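Local coordinates for protein afamin (Homo sapiens, PDB 5OKL) that carries hydrophobic molecules in body fluids, binds vitamin E and keeps lipidated Wnt proteins soluble and active, at residues Ser13-Ile18 and Cys256-Ser261; Asn139-Glu144 and Thr159-Phe164; Val213-Tyr218 and Leu237-Ser242; Lys389-Glu394 and Glu445-Val450. All blocks are in the same frame, centred on the assembly; numbering follows the deposited sequence. Where two conformers were deposited one is given.

Overall arrangement
All four contacts are helix-on-helix packings in a mainly helical chain of the albumin family. Contact 1 joins the first albumin domain to the second, through helices 12-20 and 253-269. Contact 2, between helices 136-148 and 154-169, lies within the first. Contact 3, between helices 211-225 and 231-250, lies within the second. Both fall in sequence between the two halves of contact 1. Contact 4, between helices 376-417 and 446-462, comes later, in the third. The centres of contacts 1 and 3 are about 20 Å apart, those of contacts 1 and 4 about 39 Å. Contact 1 thus ties the first domain to the pocket-bearing second, while the others each hold helices together within one domain's range.

Contact 1 of 4, residues Ser13-Ile18 and Cys256-Ser261; sequences STQKFI and CIRDTS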
loop_
_atom_site.group_PDB
_atom_site.type_symbol
_atom_site.label_atom_id
_atom_site.label_comp_id
_atom_site.label_asym_id
_atom_site.label_seq_id
_atom_site.Cartn_x
_atom_site.Cartn_y
_atom_site.Cartn_z
ATOM N N SER A 13 -26.408 -15.505 -0.170
ATOM C CA SER A 13 -25.883 -15.024 1.123
ATOM C C SER A 13 -25.252 -13.626 0.997
ATOM O O SER A 13 -25.375 -12.783 1.910
ATOM C CB SER A 13 -24.858 -15.983 1.723
ATOM O OG SER A 13 -25.484 -16.993 2.485
ATOM N N THR A 14 -24.593 -13.390 -0.142
ATOM C CA THR A 14 -23.897 -12.118 -0.391
ATOM C C THR A 14 -24.923 -11.015 -0.617
ATOM O O THR A 14 -24.740 -9.891 -0.160
ATOM C CB THR A 14 -22.888 -12.164 -1.580
ATOM O OG1 THR A 14 -23.550 -11.921 -2.829
ATOM C CG2 THR A 14 -22.132 -13.482 -1.653
ATOM N N GLN A 15 -25.995 -11.353 -1.323
ATOM C CA GLN A 15 -27.113 -10.450 -1.555
ATOM C C GLN A 15 -27.778 -10.045 -0.234
ATOM O O GLN A 15 -28.074 -8.865 -0.024
ATOM C CB GLN A 15 -28.123 -11.115 -2.510
ATOM C CG GLN A 15 -29.325 -10.263 -2.890
ATOM C CD GLN A 15 -28.926 -8.905 -3.419
ATOM O OE1 GLN A 15 -28.101 -8.800 -4.325
ATOM N NE2 GLN A 15 -29.506 -7.856 -2.847
ATOM N N LYS A 16 -27.986 -11.024 0.651
ATOM C CA LYS A 16 -28.506 -10.779 2.006
ATOM C C LYS A 16 -27.587 -9.849 2.785
ATOM O O LYS A 16 -28.063 -8.893 3.413
ATOM C CB LYS A 16 -28.670 -12.092 2.782
ATOM C CG LYS A 16 -29.334 -11.961 4.153
ATOM C CD LYS A 16 -30.846 -12.046 4.064
ATOM C CE LYS A 16 -31.499 -11.604 5.367
ATOM N NZ LYS A 16 -31.046 -12.404 6.542
ATOM N N PHE A 17 -26.283 -10.140 2.762
ATOM C CA PHE A 17 -25.305 -9.320 3.492
ATOM C C PHE A 17 -25.319 -7.861 3.031
ATOM O O PHE A 17 -25.263 -6.959 3.849
ATOM C CB PHE A 17 -23.891 -9.883 3.351
ATOM C CG PHE A 17 -22.857 -9.078 4.086
ATOM C CD1 PHE A 17 -22.646 -9.275 5.447
ATOM C CD2 PHE A 17 -22.115 -8.094 3.428
ATOM C CE1 PHE A 17 -21.707 -8.526 6.133
ATOM C CE2 PHE A 17 -21.166 -7.344 4.114
ATOM C CZ PHE A 17 -20.962 -7.566 5.466
ATOM N N ILE A 18 -25.385 -7.648 1.718
ATOM C CA ILE A 18 -25.410 -6.303 1.146
ATOM C C ILE A 18 -26.673 -5.560 1.579
ATOM O O ILE A 18 -26.584 -4.417 2.037
ATOM C CB ILE A 18 -25.277 -6.321 -0.398
ATOM C CG1 ILE A 18 -23.880 -6.820 -0.809
ATOM C CG2 ILE A 18 -25.497 -4.935 -0.986
ATOM C CD1 ILE A 18 -23.773 -7.288 -2.254
ATOM N N CYS A 256 -17.331 -4.926 -5.227
ATOM C CA CYS A 256 -16.174 -5.410 -4.509
ATOM C C CYS A 256 -16.558 -6.476 -3.487
ATOM O O CYS A 256 -15.858 -7.480 -3.365
ATOM C CB CYS A 256 -15.458 -4.245 -3.824
ATOM S SG CYS A 256 -13.924 -4.685 -2.989
ATOM N N ILE A 257 -17.652 -6.262 -2.758
ATOM C CA ILE A 257 -18.213 -7.282 -1.845
ATOM C C ILE A 257 -18.638 -8.553 -2.593
ATOM O O ILE A 257 -18.327 -9.653 -2.144
ATOM C CB ILE A 257 -19.413 -6.729 -1.012
ATOM C CG1 ILE A 257 -18.925 -5.697 0.011
ATOM C CG2 ILE A 257 -20.170 -7.846 -0.281
ATOM C CD1 ILE A 257 -20.028 -4.810 0.549
ATOM N N ARG A 258 -19.332 -8.406 -3.722
ATOM C CA ARG A 258 -19.774 -9.574 -4.512
ATOM C C ARG A 258 -18.594 -10.351 -5.066
ATOM O O ARG A 258 -18.518 -11.555 -4.888
ATOM C CB ARG A 258 -20.688 -9.156 -5.659
ATOM C CG ARG A 258 -22.087 -8.783 -5.201
ATOM C CD ARG A 258 -22.916 -8.237 -6.352
ATOM N NE ARG A 258 -24.304 -8.030 -5.933
ATOM C CZ ARG A 258 -25.146 -7.157 -6.485
ATOM N NH1 ARG A 258 -24.755 -6.372 -7.496
ATOM N NH2 ARG A 258 -26.384 -7.057 -6.022
ATOM N N ASP A 259 -17.678 -9.649 -5.722
ATOM C CA ASP A 259 -16.516 -10.287 -6.328
ATOM C C ASP A 259 -15.558 -10.903 -5.308
ATOM O O ASP A 259 -14.939 -11.914 -5.608
ATOM C CB ASP A 259 -15.781 -9.318 -7.261
ATOM C CG ASP A 259 -16.604 -8.934 -8.482
ATOM O OD1 ASP A 259 -17.643 -9.589 -8.771
ATOM O OD2 ASP A 259 -16.193 -7.969 -9.166
ATOM N N THR A 260 -15.454 -10.320 -4.116
ATOM C CA THR A 260 -14.665 -10.904 -3.015
ATOM C C THR A 260 -15.279 -12.201 -2.477
ATOM O O THR A 260 -14.575 -13.194 -2.327
ATOM C CB THR A 260 -14.453 -9.888 -1.863
ATOM O OG1 THR A 260 -13.804 -8.723 -2.390
ATOM C CG2 THR A 260 -13.568 -10.480 -0.761
ATOM N N SER A 261 -16.584 -12.189 -2.209
ATOM C CA SER A 261 -17.343 -13.409 -1.844
ATOM C C SER A 261 -17.155 -14.530 -2.838
ATOM O O SER A 261 -16.934 -15.665 -2.443
ATOM C CB SER A 261 -18.839 -13.130 -1.747
ATOM O OG SER A 261 -19.124 -12.341 -0.620
#
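Arg258 and Gln15 make the polar link between these two helices. Arg258 NH2 donates to Gln15 OE1 at 3.0 Å, with an N-H...O angle of 151°. The oxygen meets the guanidinium at its edge, and the donor lies in the amide's carbonyl plane. The two side chains run side by side. Gln15 bends at chi2 (52°), which brings its amide round to the arginine, while Arg258 stays extended from CG to NE. Arg258 NE is buried here without a polar partner. Replacing Arg258 with an alanine would probably leave Gln15 OE1 without this donor and uncover the end of Ile18.

The apolar contacts lie beside this bond. The Ile18 side chain crosses that of Arg258 at about a right angle, with Ile18 CD1 3.7 Å from Arg258 CG. Ile18 CG1 slides past Ile257 CG2 at 3.9 Å, and Phe17 CD2 touches the same methyl at 4.2 Å. Thr14 CG2 presses on Ser261 CB at 3.3 Å, a tight fit for two carbons. The hydroxyls turn back to backbone: Ser261 OG bonds to Ile257 O, and Thr14 OG1 to Phe11 O.

The axes run roughly antiparallel, at 149° and 10.1 Å apart. Ile25 of helix 22-33 packs on both Ile18 and Ile257. Phe17 also touches Leu158 of helix 154-169, within the first albumin domain, and Ile286 and Pro287 of the pocket region. The contact thus joins the first domain to the second.

Contact 2 of 4, residues Asn139-Glu144 and Thr159-Phe164; sequences NHFLYE and TVAVHF
Phe141 and Phe164 lie ring on ring in an offset stack. Their centroids are 3.9 Å apart and the planes are only 12° from parallel. Phe141 CE1 sits over the centre of the Phe164 ring. In return, Phe164 CG lies over the rim of the Phe141 face. Phe164 CB covers that ring too, in a CH-pi contact 4.0 Å from the Phe141 centroid.

The rest of the first shell closes round Phe141. Val160 CG1 meets the ring at its edge, 3.9 Å from Phe141 CZ. Ala161 CA comes within 3.7 Å of Phe141 CE2. Ala161 CB also touches Leu142 CD2, at 4.1 Å.

Both phenylalanines hold CG anti to the backbone N (chi1 178° for Phe141), which sends each ring into the interface. Ala161, a small residue, is the point where the backbones come closest: its CA is 6.9 Å from Leu142 CA. The helix axes are 10.3 Å apart at 134°.

This is the buried core of a helical hairpin in the first albumin repeat. Tyr24 of helix 22-33 touches Leu142. Val188 and Tyr191 of helix 186-209 pack on Val160, and Ala185 of the preceding loop meets Phe164.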
loop_
_atom_site.group_PDB
_atom_site.type_symbol
_atom_site.label_atom_id
_atom_site.label_comp_id
_atom_site.label_asym_id
_atom_site.label_seq_id
_atom_site.Cartn_x
_atom_site.Cartn_y
_atom_site.Cartn_z
ATOM N N ASN A 139 -21.423 3.653 12.512
ATOM C CA ASN A 139 -21.637 4.672 11.467
ATOM C C ASN A 139 -20.545 5.746 11.489
ATOM O O ASN A 139 -19.960 6.051 10.453
ATOM C CB ASN A 139 -23.014 5.343 11.607
ATOM C CG ASN A 139 -24.126 4.571 10.908
ATOM O OD1 ASN A 139 -25.131 5.162 10.502
ATOM N ND2 ASN A 139 -23.951 3.261 10.752
ATOM N N HIS A 140 -20.264 6.287 12.673
ATOM C CA HIS A 140 -19.282 7.371 12.817
ATOM C C HIS A 140 -17.853 6.898 12.594
ATOM O O HIS A 140 -17.097 7.537 11.889
ATOM C CB HIS A 140 -19.418 8.078 14.181
ATOM C CG HIS A 140 -20.367 9.239 14.160
ATOM N ND1 HIS A 140 -21.694 9.127 14.521
ATOM C CD2 HIS A 140 -20.185 10.530 13.788
ATOM C CE1 HIS A 140 -22.283 10.302 14.390
ATOM N NE2 HIS A 140 -21.390 11.169 13.945
ATOM N N PHE A 141 -17.485 5.778 13.197
ATOM C CA PHE A 141 -16.180 5.152 12.954
ATOM C C PHE A 141 -15.929 4.918 11.448
ATOM O O PHE A 141 -14.891 5.335 10.914
ATOM C CB PHE A 141 -16.078 3.848 13.741
ATOM C CG PHE A 141 -14.795 3.101 13.514
ATOM C CD1 PHE A 141 -13.603 3.529 14.101
ATOM C CD2 PHE A 141 -14.776 1.971 12.709
ATOM C CE1 PHE A 141 -12.424 2.831 13.892
ATOM C CE2 PHE A 141 -13.602 1.268 12.485
ATOM C CZ PHE A 141 -12.419 1.688 13.086
ATOM N N LEU A 142 -16.897 4.293 10.775
ATOM C CA LEU A 142 -16.773 3.974 9.338
ATOM C C LEU A 142 -16.626 5.202 8.470
ATOM O O LEU A 142 -15.813 5.219 7.557
ATOM C CB LEU A 142 -17.962 3.154 8.829
ATOM C CG LEU A 142 -17.896 1.651 9.037
ATOM C CD1 LEU A 142 -19.237 1.058 8.659
ATOM C CD2 LEU A 142 -16.780 1.026 8.236
ATOM N N TYR A 143 -17.432 6.219 8.759
ATOM C CA TYR A 143 -17.345 7.523 8.098
ATOM C C TYR A 143 -15.963 8.134 8.240
ATOM O O TYR A 143 -15.362 8.548 7.255
ATOM C CB TYR A 143 -18.420 8.468 8.674
ATOM C CG TYR A 143 -18.218 9.935 8.382
ATOM C CD1 TYR A 143 -18.434 10.440 7.111
ATOM C CD2 TYR A 143 -17.817 10.823 9.394
ATOM C CE1 TYR A 143 -18.247 11.783 6.840
ATOM C CE2 TYR A 143 -17.637 12.176 9.131
ATOM C CZ TYR A 143 -17.856 12.652 7.859
ATOM O OH TYR A 143 -17.669 13.979 7.581
ATOM N N GLU A 144 -15.466 8.172 9.472
ATOM C CA GLU A 144 -14.195 8.821 9.791
ATOM C C GLU A 144 -12.984 8.039 9.258
ATOM O O GLU A 144 -12.019 8.627 8.797
ATOM C CB GLU A 144 -14.066 9.051 11.313
ATOM C CG GLU A 144 -15.117 9.988 11.938
ATOM C CD GLU A 144 -15.031 11.454 11.529
ATOM O OE1 GLU A 144 -14.056 11.869 10.874
ATOM O OE2 GLU A 144 -15.961 12.215 11.881
ATOM N N THR A 159 -14.719 -5.488 8.363
ATOM C CA THR A 159 -14.053 -6.353 9.349
ATOM C C THR A 159 -13.278 -5.532 10.400
ATOM O O THR A 159 -13.236 -5.903 11.576
ATOM C CB THR A 159 -13.111 -7.359 8.664
ATOM O OG1 THR A 159 -13.879 -8.224 7.794
ATOM C CG2 THR A 159 -12.373 -8.200 9.684
ATOM N N VAL A 160 -12.648 -4.436 9.977
ATOM C CA VAL A 160 -11.998 -3.514 10.922
ATOM C C VAL A 160 -13.010 -2.961 11.947
ATOM O O VAL A 160 -12.726 -2.918 13.150
ATOM C CB VAL A 160 -11.251 -2.377 10.177
ATOM C CG1 VAL A 160 -10.875 -1.225 11.094
ATOM C CG2 VAL A 160 -10.003 -2.930 9.493
ATOM N N ALA A 161 -14.193 -2.565 11.470
ATOM C CA ALA A 161 -15.251 -2.016 12.342
ATOM C C ALA A 161 -15.786 -3.015 13.364
ATOM O O ALA A 161 -16.041 -2.651 14.506
ATOM C CB ALA A 161 -16.389 -1.451 11.508
ATOM N N VAL A 162 -15.945 -4.270 12.959
ATOM C CA VAL A 162 -16.320 -5.360 13.882
ATOM C C VAL A 162 -15.242 -5.553 14.973
ATOM O O VAL A 162 -15.583 -5.806 16.119
ATOM C CB VAL A 162 -16.589 -6.689 13.121
ATOM C CG1 VAL A 162 -16.708 -7.879 14.073
ATOM C CG2 VAL A 162 -17.847 -6.570 12.266
ATOM N N HIS A 163 -13.963 -5.443 14.611
ATOM C CA HIS A 163 -12.866 -5.472 15.587
ATOM C C HIS A 163 -12.853 -4.215 16.486
ATOM O O HIS A 163 -12.387 -4.269 17.631
ATOM C CB HIS A 163 -11.492 -5.618 14.917
ATOM C CG HIS A 163 -11.275 -6.930 14.236
ATOM N ND1 HIS A 163 -11.940 -8.082 14.597
ATOM C CD2 HIS A 163 -10.456 -7.274 13.215
ATOM C CE1 HIS A 163 -11.541 -9.079 13.829
ATOM N NE2 HIS A 163 -10.635 -8.617 12.986
ATOM N N PHE A 164 -13.337 -3.092 15.960
ATOM C CA PHE A 164 -13.473 -1.867 16.749
ATOM C C PHE A 164 -14.628 -1.943 17.764
ATOM O O PHE A 164 -14.485 -1.504 18.904
ATOM C CB PHE A 164 -13.639 -0.655 15.830
ATOM C CG PHE A 164 -13.279 0.665 16.489
ATOM C CD1 PHE A 164 -11.948 0.986 16.761
ATOM C CD2 PHE A 164 -14.271 1.595 16.812
ATOM C CE1 PHE A 164 -11.618 2.194 17.352
ATOM C CE2 PHE A 164 -13.941 2.810 17.400
ATOM C CZ PHE A 164 -12.614 3.110 17.668
#

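Contact 3 of 4, residues Val213-Tyr218 and Leu237-Ser242; sequences VVHFIY and LVEDVS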
loop_
_atom_site.group_PDB
_atom_site.type_symbol
_atom_site.label_atom_id
_atom_site.label_comp_id
_atom_site.label_asym_id
_atom_site.label_seq_id
_atom_site.Cartn_x
_atom_site.Cartn_y
_atom_site.Cartn_z
ATOM N N VAL A 213 0.002 -7.329 -15.397
ATOM C CA VAL A 213 0.881 -7.332 -14.222
ATOM C C VAL A 213 0.133 -7.778 -12.952
ATOM O O VAL A 213 0.691 -8.507 -12.140
ATOM C CB VAL A 213 1.622 -5.979 -14.053
ATOM C CG1 VAL A 213 2.311 -5.882 -12.700
ATOM C CG2 VAL A 213 2.677 -5.844 -15.146
ATOM N N VAL A 214 -1.124 -7.376 -12.783
ATOM C CA VAL A 214 -1.914 -7.875 -11.632
ATOM C C VAL A 214 -2.051 -9.401 -11.697
ATOM O O VAL A 214 -2.002 -10.071 -10.653
ATOM C CB VAL A 214 -3.326 -7.239 -11.535
ATOM C CG1 VAL A 214 -4.186 -7.900 -10.446
ATOM C CG2 VAL A 214 -3.226 -5.750 -11.293
ATOM N N HIS A 215 -2.238 -9.951 -12.909
ATOM C CA HIS A 215 -2.361 -11.396 -13.053
ATOM C C HIS A 215 -1.070 -12.061 -12.551
ATOM O O HIS A 215 -1.128 -12.959 -11.717
ATOM C CB HIS A 215 -2.666 -11.828 -14.499
ATOM C CG HIS A 215 -4.107 -11.672 -14.885
ATOM N ND1 HIS A 215 -4.698 -10.444 -15.094
ATOM C CD2 HIS A 215 -5.067 -12.595 -15.142
ATOM C CE1 HIS A 215 -5.959 -10.617 -15.449
ATOM N NE2 HIS A 215 -6.211 -11.911 -15.477
ATOM N N PHE A 216 0.078 -11.569 -13.011
ATOM C CA PHE A 216 1.347 -12.169 -12.629
ATOM C C PHE A 216 1.699 -12.017 -11.147
ATOM O O PHE A 216 2.292 -12.936 -10.567
ATOM C CB PHE A 216 2.494 -11.724 -13.563
ATOM C CG PHE A 216 2.522 -12.514 -14.834
ATOM C CD1 PHE A 216 1.637 -12.220 -15.856
ATOM C CD2 PHE A 216 3.360 -13.607 -14.969
ATOM C CE1 PHE A 216 1.603 -12.974 -17.020
ATOM C CE2 PHE A 216 3.336 -14.368 -16.125
ATOM C CZ PHE A 216 2.469 -14.050 -17.161
ATOM N N ILE A 217 1.279 -10.905 -10.533
ATOM C CA ILE A 217 1.372 -10.749 -9.089
ATOM C C ILE A 217 0.575 -11.835 -8.398
ATOM O O ILE A 217 1.064 -12.459 -7.430
ATOM C CB ILE A 217 0.876 -9.355 -8.598
ATOM C CG1 ILE A 217 1.885 -8.281 -8.990
ATOM C CG2 ILE A 217 0.684 -9.327 -7.082
ATOM C CD1 ILE A 217 1.356 -6.869 -8.861
ATOM N N TYR A 218 -0.643 -12.075 -8.865
ATOM C CA TYR A 218 -1.459 -13.077 -8.164
ATOM C C TYR A 218 -1.110 -14.537 -8.467
ATOM O O TYR A 218 -1.242 -15.373 -7.585
ATOM C CB TYR A 218 -2.953 -12.749 -8.208
ATOM C CG TYR A 218 -3.263 -11.874 -7.029
ATOM C CD1 TYR A 218 -3.497 -12.428 -5.771
ATOM C CD2 TYR A 218 -3.252 -10.485 -7.150
ATOM C CE1 TYR A 218 -3.744 -11.617 -4.668
ATOM C CE2 TYR A 218 -3.477 -9.670 -6.060
ATOM C CZ TYR A 218 -3.721 -10.230 -4.819
ATOM O OH TYR A 218 -3.948 -9.391 -3.737
ATOM N N LEU A 237 -8.705 -19.165 -10.397
ATOM C CA LEU A 237 -8.727 -18.351 -9.190
ATOM C C LEU A 237 -8.079 -16.978 -9.414
ATOM O O LEU A 237 -8.560 -15.976 -8.915
ATOM C CB LEU A 237 -8.036 -19.112 -8.055
ATOM C CG LEU A 237 -7.915 -18.457 -6.679
ATOM C CD1 LEU A 237 -9.293 -18.083 -6.122
ATOM C CD2 LEU A 237 -7.165 -19.430 -5.762
ATOM N N VAL A 238 -7.003 -16.932 -10.186
ATOM C CA VAL A 238 -6.341 -15.673 -10.519
ATOM C C VAL A 238 -7.241 -14.767 -11.356
ATOM O O VAL A 238 -7.205 -13.535 -11.190
ATOM C CB VAL A 238 -4.989 -15.922 -11.216
ATOM C CG1 VAL A 238 -4.408 -14.645 -11.805
ATOM C CG2 VAL A 238 -4.003 -16.511 -10.220
ATOM N N GLU A 239 -8.026 -15.351 -12.259
ATOM C CA GLU A 239 -9.006 -14.577 -13.024
ATOM C C GLU A 239 -10.086 -13.978 -12.122
ATOM O O GLU A 239 -10.501 -12.843 -12.338
ATOM C CB GLU A 239 -9.676 -15.425 -14.130
ATOM C CG GLU A 239 -8.808 -15.709 -15.351
ATOM C CD GLU A 239 -8.325 -14.465 -16.092
ATOM O OE1 GLU A 239 -9.008 -13.408 -16.073
ATOM O OE2 GLU A 239 -7.242 -14.548 -16.712
ATOM N N ASP A 240 -10.558 -14.745 -11.144
ATOM C CA ASP A 240 -11.516 -14.234 -10.174
ATOM C C ASP A 240 -10.923 -13.076 -9.341
ATOM O O ASP A 240 -11.587 -12.070 -9.118
ATOM C CB ASP A 240 -11.971 -15.337 -9.213
ATOM C CG ASP A 240 -12.842 -16.392 -9.871
ATOM O OD1 ASP A 240 -13.427 -16.127 -10.957
ATOM O OD2 ASP A 240 -12.940 -17.496 -9.261
ATOM N N VAL A 241 -9.685 -13.228 -8.900
ATOM C CA VAL A 241 -9.029 -12.208 -8.073
ATOM C C VAL A 241 -8.793 -10.954 -8.895
ATOM O O VAL A 241 -9.073 -9.845 -8.431
ATOM C CB VAL A 241 -7.711 -12.729 -7.456
ATOM C CG1 VAL A 241 -6.938 -11.600 -6.766
ATOM C CG2 VAL A 241 -8.009 -13.873 -6.472
ATOM N N SER A 242 -8.317 -11.135 -10.130
ATOM C CA SER A 242 -8.124 -10.010 -11.060
ATOM C C SER A 242 -9.392 -9.179 -11.263
ATOM O O SER A 242 -9.335 -7.947 -11.235
ATOM C CB SER A 242 -7.615 -10.496 -12.411
ATOM O OG SER A 242 -6.366 -11.148 -12.246
#
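Tyr218 and Val241 form the tight side of this contact. Val241 CG1 stands over the centre of the tyrosine ring, a CH-pi contact of 3.6 Å to the Tyr218 centroid and only 9° off the normal. Val238 fills in beside it, with CG1 3.7 Å from His215 O. Ser242 lies over a face of the His215 ring, its OG above the centre and its CB 3.8 Å from the centroid in a CH-pi contact. Ser242 OG donates to Val238 O.

The outer side is looser. Exposed Glu239, whose CB points away, bends at chi2 and returns its carboxylate to the imidazole edge. The one N-H of His215 NE2 is shared weakly between Glu239 OE1 (174°) and OE2 (122°). A leucine in place of His215 would probably leave that carboxylate without its partner on helix 211-225.

His215 ND1 bonds to Thr211 O, and Tyr218 OH to Tyr245 OH. The chemistry implies a largely apolar seam of Tyr218, Val238 and Val241, bordered by Ser242 and His215, with a weak polar clasp outside.

Contact 4 of 4, residues Lys389-Glu394 and Glu445-Val450; sequences KMVQQE and EEFACV
Val391 spreads its two methyls across the gap because CG1 stands anti to its backbone N (chi1 173°) and CG2 anti to the carbonyl carbon. It meets Val450 tip to tip. The Phe447 side chain crosses that of Val391 at about a right angle. Glu446 takes the less common position, with CG between N and the carbonyl carbon (77°). Its extended chain then reaches helix 376-417.

Val391 is the centre of the contact. Its CG1 lies 3.9 Å from Val450 CB, and its CG2 is 3.6 Å from Phe447 CD1. Glu446 OE1 comes within 4.0 Å of both Val391 CG1 and Gln392 CA; these are van der Waals contacts of the oxygen with carbons. The Gln392 amide and the Glu446 carboxylate are turned steeply against each other. Glu394 OE1 only grazes Val450 CG1 at 4.3 Å; its other oxygen makes a salt bridge to Arg486.

Helix 446-462 begins here. Glu445 is its N-cap, and in the conformer given Glu445 OE2 accepts from Ala448 N at 2.7 Å. Cys449, bonded to Cys440, ties this helix to helix 423-440. The axes of the two segments are nearly perpendicular, at 85°. Val391, Val450 and Phe447 make the centre of the contact apolar. The Glu446 carboxylate lies at its edge, and the charge of Glu394 is paired with Arg486, outside the two segments.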
loop_
_atom_site.group_PDB
_atom_site.type_symbol
_atom_site.label_atom_id
_atom_site.label_comp_id
_atom_site.label_asym_id
_atom_site.label_seq_id
_atom_site.Cartn_x
_atom_site.Cartn_y
_atom_site.Cartn_z
ATOM N N LYS A 389 21.962 -10.642 0.041
ATOM C CA LYS A 389 23.112 -9.961 0.638
ATOM C C LYS A 389 22.717 -8.543 1.060
ATOM O O LYS A 389 22.897 -8.150 2.218
ATOM C CB LYS A 389 24.310 -9.910 -0.325
ATOM C CG LYS A 389 25.126 -11.187 -0.403
ATOM C CD LYS A 389 26.353 -10.993 -1.290
ATOM C CE LYS A 389 27.253 -12.225 -1.319
ATOM N NZ LYS A 389 28.056 -12.393 -0.076
ATOM N N MET A 390 22.149 -7.808 0.108
ATOM C CA MET A 390 21.618 -6.458 0.337
ATOM C C MET A 390 20.730 -6.342 1.593
ATOM O O MET A 390 20.911 -5.431 2.404
ATOM C CB MET A 390 20.832 -6.008 -0.895
ATOM C CG MET A 390 20.792 -4.512 -1.135
ATOM S SD MET A 390 20.254 -4.170 -2.821
ATOM C CE MET A 390 21.697 -4.707 -3.746
ATOM N N VAL A 391 19.784 -7.267 1.755
ATOM C CA VAL A 391 18.881 -7.267 2.923
ATOM C C VAL A 391 19.652 -7.578 4.215
ATOM O O VAL A 391 19.390 -6.970 5.267
ATOM C CB VAL A 391 17.672 -8.214 2.730
ATOM C CG1 VAL A 391 16.846 -8.343 4.008
ATOM C CG2 VAL A 391 16.782 -7.690 1.592
ATOM N N GLN A 392 20.598 -8.511 4.130
ATOM C CA GLN A 392 21.449 -8.844 5.278
ATOM C C GLN A 392 22.224 -7.621 5.762
ATOM O O GLN A 392 22.239 -7.342 6.950
ATOM C CB GLN A 392 22.389 -10.014 4.954
ATOM C CG GLN A 392 21.642 -11.334 4.877
ATOM C CD GLN A 392 22.465 -12.497 4.336
ATOM O OE1 GLN A 392 23.445 -12.320 3.615
ATOM N NE2 GLN A 392 22.047 -13.702 4.681
ATOM N N GLN A 393 22.819 -6.887 4.825
ATOM C CA GLN A 393 23.534 -5.645 5.124
ATOM C C GLN A 393 22.638 -4.587 5.756
ATOM O O GLN A 393 23.042 -3.945 6.742
ATOM C CB GLN A 393 24.164 -5.068 3.858
ATOM C CG GLN A 393 25.300 -5.929 3.317
ATOM C CD GLN A 393 25.955 -5.341 2.084
ATOM O OE1 GLN A 393 25.792 -4.152 1.778
ATOM N NE2 GLN A 393 26.712 -6.173 1.368
ATOM N N GLU A 394 21.430 -4.414 5.194
ATOM C CA GLU A 394 20.460 -3.472 5.724
ATOM C C GLU A 394 20.040 -3.849 7.167
ATOM O O GLU A 394 20.022 -2.976 8.040
ATOM C CB GLU A 394 19.223 -3.349 4.797
ATOM C CG GLU A 394 19.477 -2.734 3.418
ATOM C CD GLU A 394 18.376 -3.036 2.339
ATOM O OE1 GLU A 394 17.598 -4.012 2.443
ATOM O OE2 GLU A 394 18.271 -2.271 1.339
ATOM N N GLU A 445 12.814 -16.017 7.640
ATOM C CA GLU A 445 12.540 -15.415 6.343
ATOM C C GLU A 445 12.399 -13.888 6.377
ATOM O O GLU A 445 11.369 -13.310 5.978
ATOM C CB GLU A 445 11.331 -16.073 5.642
ATOM C CG GLU A 445 11.263 -15.784 4.157
ATOM C CD GLU A 445 12.642 -15.727 3.505
ATOM O OE1 GLU A 445 13.448 -16.645 3.751
ATOM O OE2 GLU A 445 12.951 -14.752 2.803
ATOM N N GLU A 446 13.475 -13.251 6.828
ATOM C CA GLU A 446 13.570 -11.809 6.828
ATOM C C GLU A 446 13.604 -11.262 5.400
ATOM O O GLU A 446 13.091 -10.161 5.177
ATOM C CB GLU A 446 14.792 -11.307 7.623
ATOM C CG GLU A 446 16.139 -11.426 6.911
ATOM C CD GLU A 446 17.323 -10.886 7.714
ATOM O OE1 GLU A 446 18.325 -10.517 7.079
ATOM O OE2 GLU A 446 17.290 -10.857 8.961
ATOM N N PHE A 447 14.205 -12.008 4.461
ATOM C CA PHE A 447 14.393 -11.518 3.091
ATOM C C PHE A 447 13.068 -11.198 2.396
ATOM O O PHE A 447 12.909 -10.114 1.824
ATOM C CB PHE A 447 15.220 -12.460 2.183
ATOM C CG PHE A 447 15.145 -12.055 0.733
ATOM C CD1 PHE A 447 15.865 -10.968 0.286
ATOM C CD2 PHE A 447 14.234 -12.654 -0.148
ATOM C CE1 PHE A 447 15.755 -10.523 -1.020
ATOM C CE2 PHE A 447 14.102 -12.210 -1.466
ATOM C CZ PHE A 447 14.864 -11.143 -1.902
ATOM N N ALA A 448 12.151 -12.166 2.425
ATOM C CA ALA A 448 10.821 -12.018 1.831
ATOM C C ALA A 448 10.059 -10.862 2.471
ATOM O O ALA A 448 9.539 -10.004 1.776
ATOM C CB ALA A 448 10.014 -13.318 1.957
ATOM N N CYS A 449 9.988 -10.882 3.797
ATOM C CA CYS A 449 9.298 -9.865 4.583
ATOM C C CYS A 449 9.837 -8.454 4.274
ATOM O O CYS A 449 9.066 -7.543 4.002
ATOM C CB CYS A 449 9.450 -10.189 6.074
ATOM S SG CYS A 449 8.627 -9.089 7.262
ATOM N N VAL A 450 11.158 -8.275 4.325
ATOM C CA VAL A 450 11.752 -6.948 4.104
ATOM C C VAL A 450 11.428 -6.484 2.692
ATOM O O VAL A 450 10.907 -5.369 2.494
ATOM C CB VAL A 450 13.280 -6.912 4.311
ATOM C CG1 VAL A 450 13.880 -5.622 3.773
ATOM C CG2 VAL A 450 13.638 -7.057 5.778
#